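Local coordinates for protein esterase B (Lactobacillus rhamnosus, PDB 4PO3) that probably hydrolyses carboxylic esters as a serine esterase of the alpha/beta-hydrolase fold, with a phosphonate held in its active site, at residues A[13-18]-A[76-81]; A[105-110]-A[208-213]; A[154-159]-A[175-180]; A[184-189]-A[243-248]. The protein carries 1 engineered substitution. All coordinates share one frame; numbering follows the deposited sequence. Where two conformers were deposited one is given.

Contact 1 (A[13-18]-A[76-81]); sequences ASWAQT and GWFYGD. With HY4 ((2R)-2,3-dibutoxypropyl hydrogen (S)-propylphosphonate), chain B.
W15 and Y79 have the nearest CA atoms, 6.4 Å apart, between segment 13-18 of helix 4-28 and the loop segment 76-81 after strand 66-72. That loop carries the end of the HGGGW sequence that forms the oxyanion hole in many alpha/beta-hydrolases, and the N-terminal helix covers it with the indole of W15. CG of W15 is anti to the carbonyl carbon (chi1 -67°), which turns the ring onto the loop. Y79 CB rides over one indole face toward its rim, 3.5 Å from W15 CE3. The two ring planes are only 11° apart but are slid so far that they barely overlap. F78 supplies its CB to the pyrrole side, 3.7 Å from W15 CD1. At the far end, W15 CZ2 lies 3.6 Å from G76 CA, and a side chain at G76 would collide with the indole. The polar ends are held elsewhere: W15 NE1 bonds to Y206 OH and Y79 OH to D22. The edge of the indole also meets the propyl chain of HY4, W15 CH2 being 3.5 Å from HY4 C2. G75 N and A147 N also bond to HY4, and G76 N donates to HY4 O11 at 2.8 Å.

Contact 2 (A[105-110]-A[208-213]); sequences RLLPDV and DKLSGG
L107 and P108, joined by a cis peptide bond, are the loop residues that pack directly on K209 at the end of helix 200-211. Just as unusual is that the backbones face each other with two carbonyl oxygens, V110 O and K209 O, 4.1 Å apart. Water 1 lies between them, 2.6 Å from V110 O and 2.8 Å from K209 O. It is placed to donate to each, although it has more acceptors in reach than protons, so both bonds need not be made at once. The apolar part is small, with 191 Å² buried over both segments. L107 comes in with one branch: its CD2 is 3.9 Å from L210 N and 4.0 Å from L210 CG, and it also touches K209 CB. The lysine chain bends at chi2 (-49°), which turns CD toward the proline, K209 CD lying 3.9 Å from P108 CB. Beyond them, NZ forms a salt bridge with E4, so the N-terminal helix 4-28 is tied in as well. Backbone bonds from L107 to W77 and from L210 to L112 flank the contact. The helix ends where G212 takes a positive phi (50°), and S211 OG accepts from G213 N at 3.1 Å. This is an ST turn closing a helix that lies outside the central sheet of the alpha/beta-hydrolase fold, set against the loop that leads from strand 98-102 into helix 112-129.

Contact 3 (A[154-159]-A[175-180]); sequences LVACIQ and FNFTLV
F177 pushes its ring against helix 147-160, where F177 CE1 is 3.8 Å from Q159 CB and F177 CZ is 3.9 Å from V155 CG1. This is the close-packed half of the contact. CG of F177 stands beside its own backbone N (chi1 -53°), which sets its CG-to-CZ line across the helix axis with CE1 and CZ between V155 and Q159, and A156 CA 4.0 Å from F177 CE1. One step further, A156 CB meets V180 CG2 at 3.9 Å; the small alanine lets the helix backbone come within 7.3 Å of the strand, measured between the CA atoms of A156 and V180. Were the ring of F177 cut back to an alanine, a gap would be likely to open between V155 and Q159, leaving the glutamine's methylenes without their apolar partner. The other half is polar and reaches the exposed N176. Here the bend of Q159 at chi2 (63°) carries its amide past the ring, the two planes 61° apart. Q159 NE2 bonds to V173 O and donates to water 2 at 2.9 Å, and that water in turn donates to N176 OD1, so the link to N176 is indirect. Strand 140-145, helix 147-160 and strand 179-183 make a beta-alpha-beta crossover between adjacent parallel strands. F177 rests on L142 of the first strand, while V155 and Q159 also touch helix 112-129 through I116 and F120.

Contact 4 (A[184-189]-A[243-248]); sequences CPVAEP and DSFYLQ. With HY4 ((2R)-2,3-dibutoxypropyl hydrogen (S)-propylphosphonate), chain B.
Q248 grips the backbone of E188 with both ends of its amide, just after the loop bearing D243, the probable acid of a Ser-His-Asp triad in this alpha/beta-hydrolase. E188 N donates to Q248 OE1 at 2.9 Å, in the carbonyl plane, and Q248 NE2 donates to E188 O at 3.0 Å, reaching it from above the plane of that carbonyl. The glutamine bends at chi2 (-79°) to present the amide this way. With the amide gone, as in an alanine here, E188 N and E188 O would be left without these partners, and loop 184-189 would probably be less firmly tied to helix 246-258. Water 4 extends the grip, accepting from A187 N at 2.7 Å and lying close to P185 O and Q248 OE1. Alongside, V186 CG2 sits over one face of the F245 ring in a CH-pi contact, 4.1 Å from the centroid and 20° off the ring normal. C184 touches the aspartate side chain, with C184 CB 3.4 Å from D243 OD2. The second shell fixes these groups. D243 OD1 accepts from F245 N in an Asx turn, from above the carboxylate plane, and also bonds to H278 ND1, while a type I turn from D243 to Y246 sets F245 at the N-cap. E188 keeps its carboxylate on S224, and V186 is joined to S146 through the backbone. Beyond the V186-F245 pair lies the bound phosphonate, where F245 CZ is 3.4 Å from HY4 C7.

Reading from the N terminus, contact 1 closes the first loop, bringing helix 4-28 back onto the stretch after strand 66-72 before any other contact opens. Contact 2 then opens at 105-110 and spans to the end of helix 200-211. Contact 3 is nested inside that span, joining helix 147-160 to the start of strand 179-183. Contact 4 begins within it too, at 184-189, but ends beyond it at 243-248, so contacts 2 and 4 cross. Contacts 1 and 2 meet through a probable hydrogen bond of 3.0 Å from L107 N to W77 O. Contacts 1 and 4 meet where W77 packs on V186 and P189, and both touch HY4. Contact 3 lies across the chain's centre from contact 1.

Contact 1 (A[13-18]-A[76-81])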
# COMPACT_ATOMS: atom_id res chain seq x y z
N ALA A 13 3.96 8.07 -21.23
CA ALA A 13 3.45 7.22 -22.33
C ALA A 13 3.21 5.84 -21.80
O ALA A 13 2.19 5.19 -22.10
CB ALA A 13 4.48 7.14 -23.48
N SER A 14 4.21 5.36 -21.07
CA SER A 14 4.15 4.04 -20.45
C SER A 14 2.95 3.92 -19.48
O SER A 14 2.23 2.92 -19.51
CB SER A 14 5.50 3.72 -19.81
OG SER A 14 5.41 2.67 -18.89
N TRP A 15 2.68 4.96 -18.69
CA TRP A 15 1.53 4.92 -17.77
C TRP A 15 0.21 5.03 -18.52
O TRP A 15 -0.78 4.45 -18.07
CB TRP A 15 1.65 5.93 -16.59
CG TRP A 15 2.80 5.50 -15.71
CD1 TRP A 15 4.03 6.13 -15.61
CD2 TRP A 15 2.93 4.27 -14.96
NE1 TRP A 15 4.88 5.38 -14.82
CE2 TRP A 15 4.22 4.26 -14.37
CE3 TRP A 15 2.05 3.21 -14.65
CZ2 TRP A 15 4.67 3.23 -13.56
CZ3 TRP A 15 2.49 2.19 -13.85
CH2 TRP A 15 3.80 2.21 -13.29
N ALA A 16 0.19 5.69 -19.71
CA ALA A 16 -1.02 5.78 -20.54
C ALA A 16 -1.38 4.39 -21.05
O ALA A 16 -2.56 4.02 -21.13
CB ALA A 16 -0.84 6.74 -21.72
N GLN A 17 -0.35 3.65 -21.38
CA GLN A 17 -0.45 2.25 -21.77
C GLN A 17 -1.05 1.43 -20.63
O GLN A 17 -1.93 0.62 -20.82
CB GLN A 17 0.95 1.70 -22.03
CG GLN A 17 1.04 0.72 -23.15
CD GLN A 17 1.03 1.45 -24.46
OE1 GLN A 17 0.76 2.66 -24.50
NE2 GLN A 17 1.31 0.72 -25.54
N THR A 18 -0.54 1.63 -19.43
CA THR A 18 -1.03 0.86 -18.28
C THR A 18 -2.49 1.19 -18.05
O THR A 18 -3.32 0.31 -17.75
CB THR A 18 -0.17 1.17 -17.05
OG1 THR A 18 1.21 0.93 -17.39
CG2 THR A 18 -0.54 0.25 -15.86
N GLY A 76 3.88 3.05 -9.76
CA GLY A 76 5.18 3.72 -10.00
C GLY A 76 5.31 5.14 -9.54
O GLY A 76 6.17 5.89 -10.03
N TRP A 77 4.48 5.53 -8.55
CA TRP A 77 4.49 6.85 -7.95
C TRP A 77 4.01 7.92 -8.92
O TRP A 77 3.65 9.01 -8.47
CB TRP A 77 5.88 7.22 -7.37
CG TRP A 77 6.44 6.24 -6.36
CD1 TRP A 77 6.19 6.20 -5.03
CD2 TRP A 77 7.44 5.26 -6.62
NE1 TRP A 77 6.88 5.14 -4.47
CE2 TRP A 77 7.68 4.57 -5.42
CE3 TRP A 77 8.11 4.84 -7.78
CZ2 TRP A 77 8.62 3.52 -5.32
CZ3 TRP A 77 9.00 3.78 -7.69
CH2 TRP A 77 9.25 3.12 -6.47
N PHE A 78 3.90 7.57 -10.23
CA PHE A 78 3.42 8.51 -11.31
C PHE A 78 1.97 8.28 -11.77
O PHE A 78 1.40 9.10 -12.51
CB PHE A 78 4.30 8.35 -12.61
CG PHE A 78 5.65 9.03 -12.54
CD1 PHE A 78 6.75 8.40 -11.99
CD2 PHE A 78 5.82 10.27 -13.12
CE1 PHE A 78 8.01 9.04 -11.97
CE2 PHE A 78 7.03 10.94 -13.07
CZ PHE A 78 8.13 10.32 -12.52
N TYR A 79 1.36 7.22 -11.28
CA TYR A 79 0.09 6.78 -11.81
C TYR A 79 -0.87 6.21 -10.74
O TYR A 79 -0.45 5.59 -9.74
CB TYR A 79 0.37 5.74 -12.92
CG TYR A 79 -0.83 4.92 -13.34
CD1 TYR A 79 -0.97 3.62 -12.89
CD2 TYR A 79 -1.82 5.43 -14.17
CE1 TYR A 79 -2.10 2.85 -13.21
CE2 TYR A 79 -2.96 4.69 -14.49
CZ TYR A 79 -3.10 3.42 -14.02
OH TYR A 79 -4.21 2.68 -14.38
N GLY A 80 -2.16 6.37 -11.01
CA GLY A 80 -3.19 5.72 -10.17
C GLY A 80 -3.98 6.74 -9.41
O GLY A 80 -3.69 7.94 -9.38
N ASP A 81 -5.08 6.26 -8.85
CA ASP A 81 -5.93 7.06 -7.99
C ASP A 81 -6.72 6.15 -7.03
O ASP A 81 -6.46 4.92 -6.96
CB ASP A 81 -6.82 7.91 -8.86
CG ASP A 81 -7.73 7.08 -9.77
OD1 ASP A 81 -8.17 5.95 -9.39
OD2 ASP A 81 -7.95 7.56 -10.91
O11 HY4 B . 4.00 0.40 -8.77
P13 HY4 B . 4.66 -0.83 -9.35
C3 HY4 B . 3.72 -1.65 -10.68
C2 HY4 B . 2.87 -0.69 -11.48
C1 HY4 B . 2.51 -1.27 -12.87
O5 HY4 B . 6.23 -0.69 -9.84
C6 HY4 B . 7.16 0.38 -9.78
C7 HY4 B . 7.95 0.40 -11.10
O50 HY4 B . 9.03 1.32 -10.91
C33 HY4 B . 9.61 2.04 -12.03
C30 HY4 B . 10.20 1.18 -13.16
C31 HY4 B . 10.95 1.97 -14.25
C32 HY4 B . 12.46 1.88 -14.16
C8 HY4 B . 7.06 0.65 -12.36
O9 HY4 B . 6.78 -0.52 -13.19
C26 HY4 B . 7.24 -0.63 -14.58
C27 HY4 B . 6.70 0.42 -15.57
C28 HY4 B . 5.69 -0.11 -16.60
C29 HY4 B . 4.58 -0.94 -15.98

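Contact 2 (A[105-110]-A[208-213])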
# COMPACT_ATOMS: atom_id res chain seq x y z
N ARG A 105 -1.16 12.59 -4.29
CA ARG A 105 -0.68 13.35 -5.46
C ARG A 105 0.46 12.57 -6.10
O ARG A 105 1.19 11.84 -5.41
CB ARG A 105 -0.28 14.77 -5.07
CG ARG A 105 -1.46 15.67 -4.67
CD ARG A 105 -0.97 16.91 -3.92
NE ARG A 105 -0.30 16.58 -2.66
CZ ARG A 105 0.46 17.41 -1.99
NH1 ARG A 105 0.59 18.64 -2.43
NH2 ARG A 105 0.99 17.06 -0.84
N LEU A 106 0.57 12.65 -7.40
CA LEU A 106 1.52 11.85 -8.15
C LEU A 106 2.78 12.68 -8.52
O LEU A 106 2.71 13.89 -8.74
CB LEU A 106 0.88 11.41 -9.43
CG LEU A 106 -0.41 10.58 -9.23
CD1 LEU A 106 -1.03 10.26 -10.58
CD2 LEU A 106 -0.21 9.30 -8.46
N LEU A 107 3.89 12.00 -8.61
CA LEU A 107 5.08 12.51 -9.30
C LEU A 107 4.66 12.87 -10.73
O LEU A 107 3.83 12.19 -11.30
CB LEU A 107 6.14 11.43 -9.30
CG LEU A 107 7.09 11.25 -8.16
CD1 LEU A 107 6.59 11.45 -6.78
CD2 LEU A 107 7.83 9.93 -8.34
N PRO A 108 5.21 13.97 -11.30
CA PRO A 108 6.30 14.73 -10.75
C PRO A 108 5.80 15.99 -10.05
O PRO A 108 6.57 16.81 -9.62
CB PRO A 108 7.13 15.09 -11.99
CG PRO A 108 6.05 15.32 -13.04
CD PRO A 108 4.96 14.32 -12.73
N ASP A 109 4.51 16.09 -9.84
CA ASP A 109 3.91 17.31 -9.28
C ASP A 109 4.29 17.53 -7.80
O ASP A 109 4.34 18.65 -7.30
CB ASP A 109 2.43 17.16 -9.43
CG ASP A 109 2.04 16.92 -10.88
OD1 ASP A 109 1.93 15.71 -11.27
OD2 ASP A 109 1.99 17.96 -11.59
N VAL A 110 4.54 16.42 -7.15
CA VAL A 110 5.04 16.32 -5.79
C VAL A 110 6.22 15.39 -5.84
O VAL A 110 6.60 14.85 -6.90
CB VAL A 110 3.99 15.80 -4.77
CG1 VAL A 110 2.85 16.78 -4.59
CG2 VAL A 110 3.48 14.39 -5.13
N ASP A 208 15.15 10.72 -8.83
CA ASP A 208 15.26 12.16 -8.84
C ASP A 208 13.92 12.81 -8.55
O ASP A 208 13.82 13.80 -7.81
CB ASP A 208 15.72 12.59 -10.25
CG ASP A 208 16.25 14.00 -10.30
OD1 ASP A 208 15.66 14.89 -9.67
OD2 ASP A 208 17.26 14.23 -11.02
N LYS A 209 12.86 12.23 -9.14
CA LYS A 209 11.53 12.77 -8.94
C LYS A 209 11.01 12.43 -7.53
O LYS A 209 10.34 13.24 -6.87
CB LYS A 209 10.56 12.33 -10.06
CG LYS A 209 10.79 12.97 -11.41
CD LYS A 209 10.92 14.49 -11.31
CE LYS A 209 11.31 15.04 -12.65
NZ LYS A 209 11.67 16.47 -12.57
N LEU A 210 11.29 11.25 -7.07
CA LEU A 210 11.00 10.90 -5.66
C LEU A 210 11.71 11.82 -4.61
O LEU A 210 11.12 12.25 -3.61
CB LEU A 210 11.42 9.46 -5.43
CG LEU A 210 10.46 8.34 -5.78
CD1 LEU A 210 11.20 7.00 -5.66
CD2 LEU A 210 9.28 8.35 -4.82
N SER A 211 13.01 12.11 -4.79
CA SER A 211 13.76 12.86 -3.75
C SER A 211 13.48 14.36 -3.87
O SER A 211 13.67 15.17 -2.93
CB SER A 211 15.28 12.60 -3.89
OG SER A 211 15.68 13.27 -5.04
N GLY A 212 13.00 14.75 -5.03
CA GLY A 212 12.91 16.17 -5.37
C GLY A 212 14.17 16.99 -5.17
O GLY A 212 14.08 18.19 -4.97
N GLY A 213 15.33 16.34 -5.20
CA GLY A 213 16.65 16.95 -4.92
C GLY A 213 16.95 17.13 -3.44
O GLY A 213 18.00 17.66 -3.08
O HOH W 1 8.89 15.29 -8.13

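Contact 3 (A[154-159]-A[175-180])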
# COMPACT_ATOMS: atom_id res chain seq x y z
N LEU A 154 7.43 2.55 4.26
CA LEU A 154 7.94 3.78 4.88
C LEU A 154 6.96 4.32 5.92
O LEU A 154 7.38 4.81 6.98
CB LEU A 154 8.16 4.86 3.83
CG LEU A 154 9.56 4.89 3.20
CD1 LEU A 154 10.05 3.60 2.64
CD2 LEU A 154 9.73 6.02 2.17
N VAL A 155 5.69 4.32 5.59
CA VAL A 155 4.68 4.84 6.53
C VAL A 155 4.70 4.06 7.84
O VAL A 155 4.69 4.65 8.91
CB VAL A 155 3.28 4.72 5.88
CG1 VAL A 155 2.20 4.69 6.93
CG2 VAL A 155 3.09 5.78 4.82
N ALA A 156 4.92 2.72 7.77
CA ALA A 156 5.03 1.89 9.00
C ALA A 156 6.19 2.40 9.92
O ALA A 156 6.04 2.51 11.14
CB ALA A 156 5.22 0.42 8.66
N CYS A 157 7.31 2.77 9.30
CA CYS A 157 8.50 3.21 10.06
C CYS A 157 8.29 4.62 10.56
O CYS A 157 8.55 4.91 11.72
CB CYS A 157 9.74 3.18 9.17
SG CYS A 157 10.24 1.51 8.66
N ILE A 158 7.75 5.49 9.72
CA ILE A 158 7.55 6.88 10.12
C ILE A 158 6.59 7.00 11.31
O ILE A 158 6.83 7.75 12.28
CB ILE A 158 7.08 7.72 8.90
CG1 ILE A 158 8.18 7.73 7.87
CG2 ILE A 158 6.63 9.10 9.35
CD1 ILE A 158 7.73 8.21 6.53
N GLN A 159 5.52 6.22 11.28
CA GLN A 159 4.57 6.18 12.35
C GLN A 159 5.22 5.86 13.71
O GLN A 159 4.70 6.26 14.74
CB GLN A 159 3.51 5.14 12.05
CG GLN A 159 2.55 4.83 13.19
CD GLN A 159 1.68 5.98 13.64
OE1 GLN A 159 1.56 7.04 12.95
NE2 GLN A 159 0.96 5.75 14.76
N PHE A 175 -3.50 5.55 16.17
CA PHE A 175 -3.75 4.11 16.16
C PHE A 175 -2.50 3.44 15.66
O PHE A 175 -1.57 4.12 15.24
CB PHE A 175 -4.98 3.74 15.33
CG PHE A 175 -4.92 4.18 13.86
CD1 PHE A 175 -4.33 3.39 12.88
CD2 PHE A 175 -5.48 5.38 13.47
CE1 PHE A 175 -4.31 3.81 11.55
CE2 PHE A 175 -5.50 5.80 12.15
CZ PHE A 175 -4.89 5.03 11.19
N ASN A 176 -2.43 2.10 15.80
CA ASN A 176 -1.21 1.36 15.44
C ASN A 176 -1.57 0.45 14.29
O ASN A 176 -2.72 0.13 14.11
CB ASN A 176 -0.78 0.48 16.62
CG ASN A 176 -0.50 1.30 17.86
OD1 ASN A 176 0.19 2.32 17.81
ND2 ASN A 176 -1.07 0.88 18.97
N PHE A 177 -0.56 -0.00 13.58
CA PHE A 177 -0.73 -1.06 12.60
C PHE A 177 -0.53 -2.43 13.22
O PHE A 177 0.54 -2.71 13.77
CB PHE A 177 0.26 -0.85 11.46
CG PHE A 177 0.20 0.53 10.85
CD1 PHE A 177 1.33 1.32 10.75
CD2 PHE A 177 -1.01 1.04 10.40
CE1 PHE A 177 1.29 2.59 10.26
CE2 PHE A 177 -1.07 2.33 9.84
CZ PHE A 177 0.07 3.12 9.76
N THR A 178 -1.50 -3.32 13.02
CA THR A 178 -1.38 -4.68 13.50
C THR A 178 -0.53 -5.53 12.64
O THR A 178 0.14 -6.47 13.14
CB THR A 178 -2.75 -5.34 13.51
OG1 THR A 178 -3.56 -4.51 14.25
CG2 THR A 178 -2.75 -6.71 14.07
N LEU A 179 -0.57 -5.26 11.34
CA LEU A 179 0.22 -5.96 10.38
C LEU A 179 0.43 -5.04 9.20
O LEU A 179 -0.46 -4.31 8.82
CB LEU A 179 -0.55 -7.26 9.94
CG LEU A 179 -0.08 -8.14 8.80
CD1 LEU A 179 1.29 -8.72 9.08
CD2 LEU A 179 -1.02 -9.29 8.45
N VAL A 180 1.57 -5.17 8.54
CA VAL A 180 1.85 -4.49 7.31
C VAL A 180 2.14 -5.54 6.21
O VAL A 180 3.18 -6.25 6.26
CB VAL A 180 3.08 -3.61 7.46
CG1 VAL A 180 3.25 -2.72 6.22
CG2 VAL A 180 2.94 -2.74 8.68
O HOH W 2 1.81 3.26 16.08

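Contact 4 (A[184-189]-A[243-248])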
# COMPACT_ATOMS: atom_id res chain seq x y z
N CYS A 184 4.28 -7.50 -3.76
CA CYS A 184 5.34 -7.15 -4.71
C CYS A 184 5.92 -5.73 -4.52
O CYS A 184 5.95 -4.90 -5.45
CB CYS A 184 4.86 -7.29 -6.15
SG CYS A 184 4.10 -8.89 -6.58
N PRO A 185 6.38 -5.44 -3.34
CA PRO A 185 6.84 -4.10 -3.07
C PRO A 185 8.14 -3.77 -3.82
O PRO A 185 8.90 -4.68 -4.13
CB PRO A 185 7.14 -4.16 -1.57
CG PRO A 185 7.61 -5.58 -1.35
CD PRO A 185 6.64 -6.36 -2.21
N VAL A 186 8.30 -2.49 -4.15
CA VAL A 186 9.60 -1.95 -4.60
C VAL A 186 10.16 -1.15 -3.48
O VAL A 186 10.12 0.03 -3.49
CB VAL A 186 9.48 -1.19 -5.90
CG1 VAL A 186 10.86 -0.68 -6.40
CG2 VAL A 186 9.00 -2.15 -6.96
N ALA A 187 10.58 -1.82 -2.44
CA ALA A 187 10.83 -1.12 -1.18
C ALA A 187 12.26 -0.53 -1.15
O ALA A 187 12.55 0.32 -0.28
CB ALA A 187 10.62 -2.03 -0.02
N GLU A 188 13.09 -0.96 -2.11
CA GLU A 188 14.48 -0.50 -2.26
C GLU A 188 14.68 0.13 -3.63
O GLU A 188 15.42 -0.37 -4.48
CB GLU A 188 15.42 -1.66 -2.06
CG GLU A 188 15.31 -2.32 -0.70
CD GLU A 188 15.77 -1.48 0.46
OE1 GLU A 188 16.88 -0.96 0.37
OE2 GLU A 188 15.08 -1.39 1.50
N PRO A 189 14.02 1.23 -3.87
CA PRO A 189 14.05 1.75 -5.21
C PRO A 189 15.48 2.17 -5.69
O PRO A 189 15.69 2.16 -6.88
CB PRO A 189 13.19 3.00 -5.15
CG PRO A 189 12.85 3.23 -3.72
CD PRO A 189 13.19 2.03 -2.96
N ASP A 243 6.97 -12.51 -10.49
CA ASP A 243 6.86 -11.07 -10.33
C ASP A 243 8.06 -10.47 -11.09
O ASP A 243 9.21 -10.84 -10.83
CB ASP A 243 6.96 -10.74 -8.84
CG ASP A 243 7.02 -9.26 -8.55
OD1 ASP A 243 6.49 -8.47 -9.40
OD2 ASP A 243 7.54 -8.90 -7.45
N SER A 244 7.80 -9.51 -11.95
CA SER A 244 8.87 -8.79 -12.64
C SER A 244 9.84 -8.14 -11.66
O SER A 244 10.97 -7.95 -12.00
CB SER A 244 8.28 -7.74 -13.60
OG SER A 244 7.26 -6.98 -12.98
N PHE A 245 9.38 -7.86 -10.44
CA PHE A 245 10.19 -7.24 -9.38
C PHE A 245 10.52 -8.20 -8.26
O PHE A 245 10.69 -7.82 -7.12
CB PHE A 245 9.43 -5.99 -8.80
CG PHE A 245 9.35 -4.83 -9.77
CD1 PHE A 245 8.17 -4.55 -10.44
CD2 PHE A 245 10.48 -4.07 -10.05
CE1 PHE A 245 8.10 -3.50 -11.35
CE2 PHE A 245 10.43 -3.01 -10.96
CZ PHE A 245 9.25 -2.73 -11.62
N TYR A 246 10.60 -9.49 -8.57
CA TYR A 246 10.88 -10.48 -7.52
C TYR A 246 12.26 -10.20 -6.85
O TYR A 246 12.51 -10.54 -5.70
CB TYR A 246 10.91 -11.88 -8.15
CG TYR A 246 11.28 -12.99 -7.19
CD1 TYR A 246 10.53 -13.20 -6.05
CD2 TYR A 246 12.36 -13.86 -7.46
CE1 TYR A 246 10.83 -14.20 -5.18
CE2 TYR A 246 12.67 -14.85 -6.58
CZ TYR A 246 11.89 -15.01 -5.45
OH TYR A 246 12.12 -15.96 -4.54
N LEU A 247 13.17 -9.58 -7.60
CA LEU A 247 14.45 -9.22 -7.01
C LEU A 247 14.31 -8.31 -5.79
O LEU A 247 15.00 -8.46 -4.79
CB LEU A 247 15.32 -8.56 -8.06
CG LEU A 247 15.95 -9.59 -9.01
CD1 LEU A 247 17.11 -8.91 -9.74
CD2 LEU A 247 16.45 -10.88 -8.31
N GLN A 248 13.41 -7.37 -5.88
CA GLN A 248 13.15 -6.45 -4.78
C GLN A 248 12.65 -7.19 -3.54
O GLN A 248 12.98 -6.81 -2.43
CB GLN A 248 12.12 -5.42 -5.26
CG GLN A 248 12.68 -4.35 -6.19
CD GLN A 248 13.42 -3.25 -5.41
OE1 GLN A 248 13.02 -2.81 -4.30
NE2 GLN A 248 14.49 -2.77 -6.01
O11 HY4 B . 4.00 0.40 -8.77
P13 HY4 B . 4.66 -0.83 -9.35
C3 HY4 B . 3.72 -1.65 -10.68
C2 HY4 B . 2.87 -0.69 -11.48
C1 HY4 B . 2.51 -1.27 -12.87
O5 HY4 B . 6.23 -0.69 -9.84
C6 HY4 B . 7.16 0.38 -9.78
C7 HY4 B . 7.95 0.40 -11.10
O50 HY4 B . 9.03 1.32 -10.91
C33 HY4 B . 9.61 2.04 -12.03
C30 HY4 B . 10.20 1.18 -13.16
C31 HY4 B . 10.95 1.97 -14.25
C32 HY4 B . 12.46 1.88 -14.16
C8 HY4 B . 7.06 0.65 -12.36
O9 HY4 B . 6.78 -0.52 -13.19
C26 HY4 B . 7.24 -0.63 -14.58
C27 HY4 B . 6.70 0.42 -15.57
C28 HY4 B . 5.69 -0.11 -16.60
C29 HY4 B . 4.58 -0.94 -15.98
O HOH W 3 8.65 -7.31 -4.93
O HOH W 4 11.39 -4.42 -2.14